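Local coordinates for protein receptor-type adenylate cyclase gresag 4.1 (Trypanosoma brucei, PDB 1FX2) that makes cyclic AMP and diphosphate from ATP through its magnesium-dependent class III cyclase catalytic domain, which is part of a receptor-type membrane protein, at residues E21-T24 and A25-A29; D36-A39 and A40-M44. One frame throughout, in Å; residues are numbered along the deposited sequence. Where two conformers were deposited one is given.

Overall arrangement
Contact 1 (21-29) and contact 2 (36-44) sit on consecutive helices, 23-29 and 34-51, with their centres about 15 Å apart. They meet where the Trp-27 indole of the first helix packs on Val-38 of the second, CZ2 to CG2 4.1 Å. Both approach Asp-62, a predicted magnesium ligand: the side chain of Ser-23 comes to about 3 Å from it at the nearest atoms, and that of Val-38 to about 4 Å. Asp-19, the other predicted ligand, lies about 6 Å from the side chain of Ser-23 and about 7 Å from that of His-41. His-41 also reaches Phe-85 and Leu-132, which line the dithiothreitol pocket.

Contact 1: E21-T24 and A25-A29; sequences ESST and ALWAA. With SO4 (sulfate ion), chain B.
The carbonyl oxygen of Ser-23 is approached twice by Trp-27. It accepts the backbone N-H of Trp-27 in a nearly straight bond (N to O 2.9 Å, 169° at the hydrogen), and CD1 of the indole edge comes to 3.1 Å from the same O, near the ring plane. With chi1 at -88°, the CG of Trp-27 stands opposite its own carbonyl carbon, and the indole folds back along the first turn. There CD1 also lies 3.6 Å from OG of Ser-23, a hydroxyl hydrogen-bonded to OD1 of Asp-62. One residue earlier, Leu-26 N binds Ser-22 O at 2.9 Å, and the Leu-26 side chain leans over that acceptor, its CG 3.3 Å from the oxygen. Ala-28 N continues the i+4 to i series to Thr-24 O (3.0 Å).

These bonds start helix 23-29 two residues after strand 13-20 ends. In class III cyclases this strand-to-helix turn follows the first metal-binding aspartate, here probably Asp-19. Ser-22 occupies the N-cap position with a left-handed backbone, but its side chain makes no capping bond. Its amide instead donates to O3 of a sulfate (N to O3 2.9 Å, 175° at the hydrogen), an anion also bound by Arg-135 and Arg-228 and probably derived from the crystallisation liquor. In the conformer given, one of two deposited, the Glu-21 chain extends past this sulfate, CG 3.6 Å from O3, and OE2 is hydrogen-bonded to the amide of Gly-173. Leu-26 packs on helix 94-109 through Leu-95 and Tyr-99, whereas Trp-27 packs on Met-34 and Pro-35 of helix 34-51.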
loop_
_atom_site.group_PDB
_atom_site.type_symbol
_atom_site.label_atom_id
_atom_site.label_comp_id
_atom_site.label_asym_id
_atom_site.label_seq_id
_atom_site.Cartn_x
_atom_site.Cartn_y
_atom_site.Cartn_z
ATOM N N GLU A 21 1.280 -3.757 -23.318
ATOM C CA GLU A 21 -0.100 -4.256 -23.140
ATOM C C GLU A 21 -0.672 -4.521 -24.542
ATOM O O GLU A 21 -0.526 -3.725 -25.465
ATOM C CB GLU A 21 -0.959 -3.189 -22.462
ATOM C CG GLU A 21 -2.446 -3.634 -22.320
ATOM C CD GLU A 21 -3.346 -2.580 -21.692
ATOM O OE1 GLU A 21 -4.138 -1.905 -22.390
ATOM O OE2 GLU A 21 -3.337 -2.505 -20.474
ATOM N N SER A 22 -1.444 -5.624 -24.636
ATOM C CA SER A 22 -2.162 -6.094 -25.828
ATOM C C SER A 22 -1.249 -6.400 -27.015
ATOM O O SER A 22 -1.619 -6.177 -28.146
ATOM C CB SER A 22 -3.237 -5.072 -26.213
ATOM O OG SER A 22 -4.022 -4.706 -25.108
ATOM N N SER A 23 -0.049 -6.913 -26.715
ATOM C CA SER A 23 0.923 -7.204 -27.759
ATOM C C SER A 23 0.356 -8.215 -28.808
ATOM O O SER A 23 0.488 -7.987 -30.029
ATOM C CB SER A 23 2.226 -7.744 -27.026
ATOM O OG SER A 23 3.282 -7.636 -27.906
ATOM N N THR A 24 -0.381 -9.273 -28.443
ATOM C CA THR A 24 -0.972 -10.180 -29.401
ATOM C C THR A 24 -1.846 -9.452 -30.349
ATOM O O THR A 24 -1.810 -9.580 -31.572
ATOM C CB THR A 24 -1.901 -11.364 -28.796
ATOM O OG1 THR A 24 -1.084 -12.500 -28.670
ATOM C CG2 THR A 24 -3.096 -11.841 -29.719
ATOM N N ALA A 25 -2.783 -8.650 -29.815
ATOM C CA ALA A 25 -3.690 -7.999 -30.685
ATOM C C ALA A 25 -3.101 -6.959 -31.570
ATOM O O ALA A 25 -3.494 -6.747 -32.720
ATOM C CB ALA A 25 -4.817 -7.374 -29.844
ATOM N N LEU A 26 -2.097 -6.269 -31.048
ATOM C CA LEU A 26 -1.403 -5.300 -31.871
ATOM C C LEU A 26 -0.591 -5.938 -33.038
ATOM O O LEU A 26 -0.536 -5.380 -34.155
ATOM C CB LEU A 26 -0.422 -4.430 -31.015
ATOM C CG LEU A 26 -1.146 -3.483 -30.017
ATOM C CD1 LEU A 26 -0.048 -2.749 -29.223
ATOM C CD2 LEU A 26 -1.997 -2.400 -30.785
ATOM N N TRP A 27 0.089 -7.048 -32.754
ATOM C CA TRP A 27 0.826 -7.746 -33.853
ATOM C C TRP A 27 -0.211 -8.259 -34.842
ATOM O O TRP A 27 0.109 -8.244 -36.035
ATOM C CB TRP A 27 1.532 -8.959 -33.275
ATOM C CG TRP A 27 2.930 -8.586 -32.745
ATOM C CD1 TRP A 27 3.275 -8.303 -31.417
ATOM C CD2 TRP A 27 4.135 -8.439 -33.530
ATOM N NE1 TRP A 27 4.655 -7.978 -31.368
ATOM C CE2 TRP A 27 5.179 -8.053 -32.642
ATOM C CE3 TRP A 27 4.435 -8.625 -34.920
ATOM C CZ2 TRP A 27 6.516 -7.845 -33.059
ATOM C CZ3 TRP A 27 5.732 -8.432 -35.341
ATOM C CH2 TRP A 27 6.782 -8.039 -34.414
ATOM N N ALA A 28 -1.399 -8.674 -34.402
ATOM C CA ALA A 28 -2.375 -9.185 -35.408
ATOM C C ALA A 28 -2.878 -8.089 -36.272
ATOM O O ALA A 28 -3.060 -8.261 -37.527
ATOM C CB ALA A 28 -3.551 -9.868 -34.735
ATOM N N ALA A 29 -3.143 -6.911 -35.718
ATOM C CA ALA A 29 -3.651 -5.782 -36.476
ATOM C C ALA A 29 -2.632 -5.002 -37.261
ATOM O O ALA A 29 -2.937 -4.503 -38.351
ATOM C CB ALA A 29 -4.356 -4.776 -35.499
HETATM S S SO4 B . -1.954 -8.664 -22.354
HETATM O O1 SO4 B . -2.720 -9.052 -23.514
HETATM O O2 SO4 B . -0.625 -9.284 -22.307
HETATM O O3 SO4 B . -1.872 -7.228 -22.286
HETATM O O4 SO4 B . -2.719 -9.115 -21.163
#

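Contact 2: D36-A39 and A40-M44; sequences DAVA and AHHRM
His-42, one turn on from Val-38, sets its imidazole beside its own N at chi1 -83°; the two side chains run side by side in the same direction, CG1 of Val-38 lying 3.8 Å from CE1 of His-42. Unlike His-42, His-41 has CG beside the carbonyl carbon (chi1 157°), and its CB sits 3.2 Å from Val-38 O. Its ring ends with ND1 2.9 Å from ND1 of His-42, which lies in the plane of the His-41 imidazole. Phe-64 meets the His-42 ring edge-to-face, and Phe-85 meets that of His-41. Val-38 and His-41 pack on Ile-20 of strand 13-20, so this face of helix 34-51 lies against the central sheet of the cyclase domain.

Beneath the side chains run the i+4 to i backbone bonds of helix 34-51, including His-42 N to Val-38 O at 2.9 Å. The Arg-43 chain bends back and lays one face of its guanidinium over Ala-39 O. NH2 then donates to a water (2.8 Å) at the guanidinium edge, and that water in turn donates to Asp-36 O at 2.8 Å. Asp-36 O thus has two donors, the water and the N-H of Ala-40 (3.0 Å).

Because the bond between the two ND1 atoms needs a proton on one and a lone pair on the other, it would disfavour both imidazoles being positively charged together.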
loop_
_atom_site.group_PDB
_atom_site.type_symbol
_atom_site.label_atom_id
_atom_site.label_comp_id
_atom_site.label_asym_id
_atom_site.label_seq_id
_atom_site.Cartn_x
_atom_site.Cartn_y
_atom_site.Cartn_z
ATOM N N ASP A 36 9.150 -2.578 -36.295
ATOM C CA ASP A 36 9.892 -1.353 -36.077
ATOM C C ASP A 36 9.490 -0.691 -34.722
ATOM O O ASP A 36 10.381 -0.165 -34.065
ATOM C CB ASP A 36 9.528 -0.369 -37.164
ATOM C CG ASP A 36 10.163 -0.674 -38.512
ATOM O OD1 ASP A 36 11.061 -1.494 -38.621
ATOM O OD2 ASP A 36 9.756 -0.007 -39.488
ATOM N N ALA A 37 8.210 -0.830 -34.338
ATOM C CA ALA A 37 7.828 -0.174 -33.076
ATOM C C ALA A 37 8.472 -0.873 -31.928
ATOM O O ALA A 37 8.960 -0.227 -31.017
ATOM C CB ALA A 37 6.315 -0.163 -32.892
ATOM N N VAL A 38 8.498 -2.223 -31.966
ATOM C CA VAL A 38 9.062 -2.930 -30.840
ATOM C C VAL A 38 10.577 -2.734 -30.828
ATOM O O VAL A 38 11.148 -2.624 -29.792
ATOM C CB VAL A 38 8.656 -4.434 -30.765
ATOM C CG1 VAL A 38 9.198 -5.104 -29.491
ATOM C CG2 VAL A 38 7.071 -4.538 -30.738
ATOM N N ALA A 39 11.232 -2.727 -32.005
ATOM C CA ALA A 39 12.657 -2.446 -32.011
ATOM C C ALA A 39 12.953 -1.073 -31.399
ATOM O O ALA A 39 13.904 -0.973 -30.614
ATOM C CB ALA A 39 13.180 -2.521 -33.458
ATOM N N ALA A 40 12.082 -0.074 -31.638
ATOM C CA ALA A 40 12.340 1.244 -31.036
ATOM C C ALA A 40 12.162 1.157 -29.507
ATOM O O ALA A 40 12.891 1.805 -28.752
ATOM C CB ALA A 40 11.439 2.326 -31.652
ATOM N N HIS A 41 11.119 0.409 -29.116
ATOM C CA HIS A 41 10.875 0.158 -27.669
ATOM C C HIS A 41 12.130 -0.390 -27.032
ATOM O O HIS A 41 12.534 0.064 -25.967
ATOM C CB HIS A 41 9.609 -0.819 -27.579
ATOM C CG HIS A 41 9.509 -1.626 -26.318
ATOM N ND1 HIS A 41 10.230 -2.800 -26.141
ATOM C CD2 HIS A 41 8.645 -1.558 -25.273
ATOM C CE1 HIS A 41 9.784 -3.430 -25.046
ATOM N NE2 HIS A 41 8.834 -2.675 -24.489
ATOM N N HIS A 42 12.712 -1.426 -27.632
ATOM C CA HIS A 42 13.930 -1.997 -27.021
ATOM C C HIS A 42 15.089 -1.006 -26.973
ATOM O O HIS A 42 15.854 -0.971 -26.024
ATOM C CB HIS A 42 14.351 -3.238 -27.802
ATOM C CG HIS A 42 13.643 -4.499 -27.424
ATOM N ND1 HIS A 42 12.284 -4.573 -27.243
ATOM C CD2 HIS A 42 14.109 -5.754 -27.213
ATOM C CE1 HIS A 42 11.930 -5.813 -26.954
ATOM N NE2 HIS A 42 13.026 -6.550 -26.909
ATOM N N ARG A 43 15.259 -0.217 -28.043
ATOM C CA ARG A 43 16.343 0.742 -27.996
ATOM C C ARG A 43 16.154 1.758 -26.868
ATOM O O ARG A 43 17.089 2.108 -26.157
ATOM C CB ARG A 43 16.420 1.457 -29.350
ATOM C CG ARG A 43 16.933 0.608 -30.437
ATOM C CD ARG A 43 17.263 1.549 -31.608
ATOM N NE ARG A 43 16.077 2.253 -32.136
ATOM C CZ ARG A 43 15.287 1.737 -33.085
ATOM N NH1 ARG A 43 15.550 0.516 -33.581
ATOM N NH2 ARG A 43 14.356 2.495 -33.639
ATOM N N MET A 44 14.900 2.252 -26.681
ATOM C CA MET A 44 14.646 3.224 -25.600
ATOM C C MET A 44 14.837 2.570 -24.222
ATOM O O MET A 44 15.459 3.183 -23.355
ATOM C CB MET A 44 13.271 3.827 -25.729
ATOM C CG MET A 44 13.175 4.768 -26.950
ATOM S SD MET A 44 11.622 5.708 -26.964
ATOM C CE MET A 44 10.491 4.347 -27.545
HETATM O O HOH W 1 12.710 0.850 -35.215
#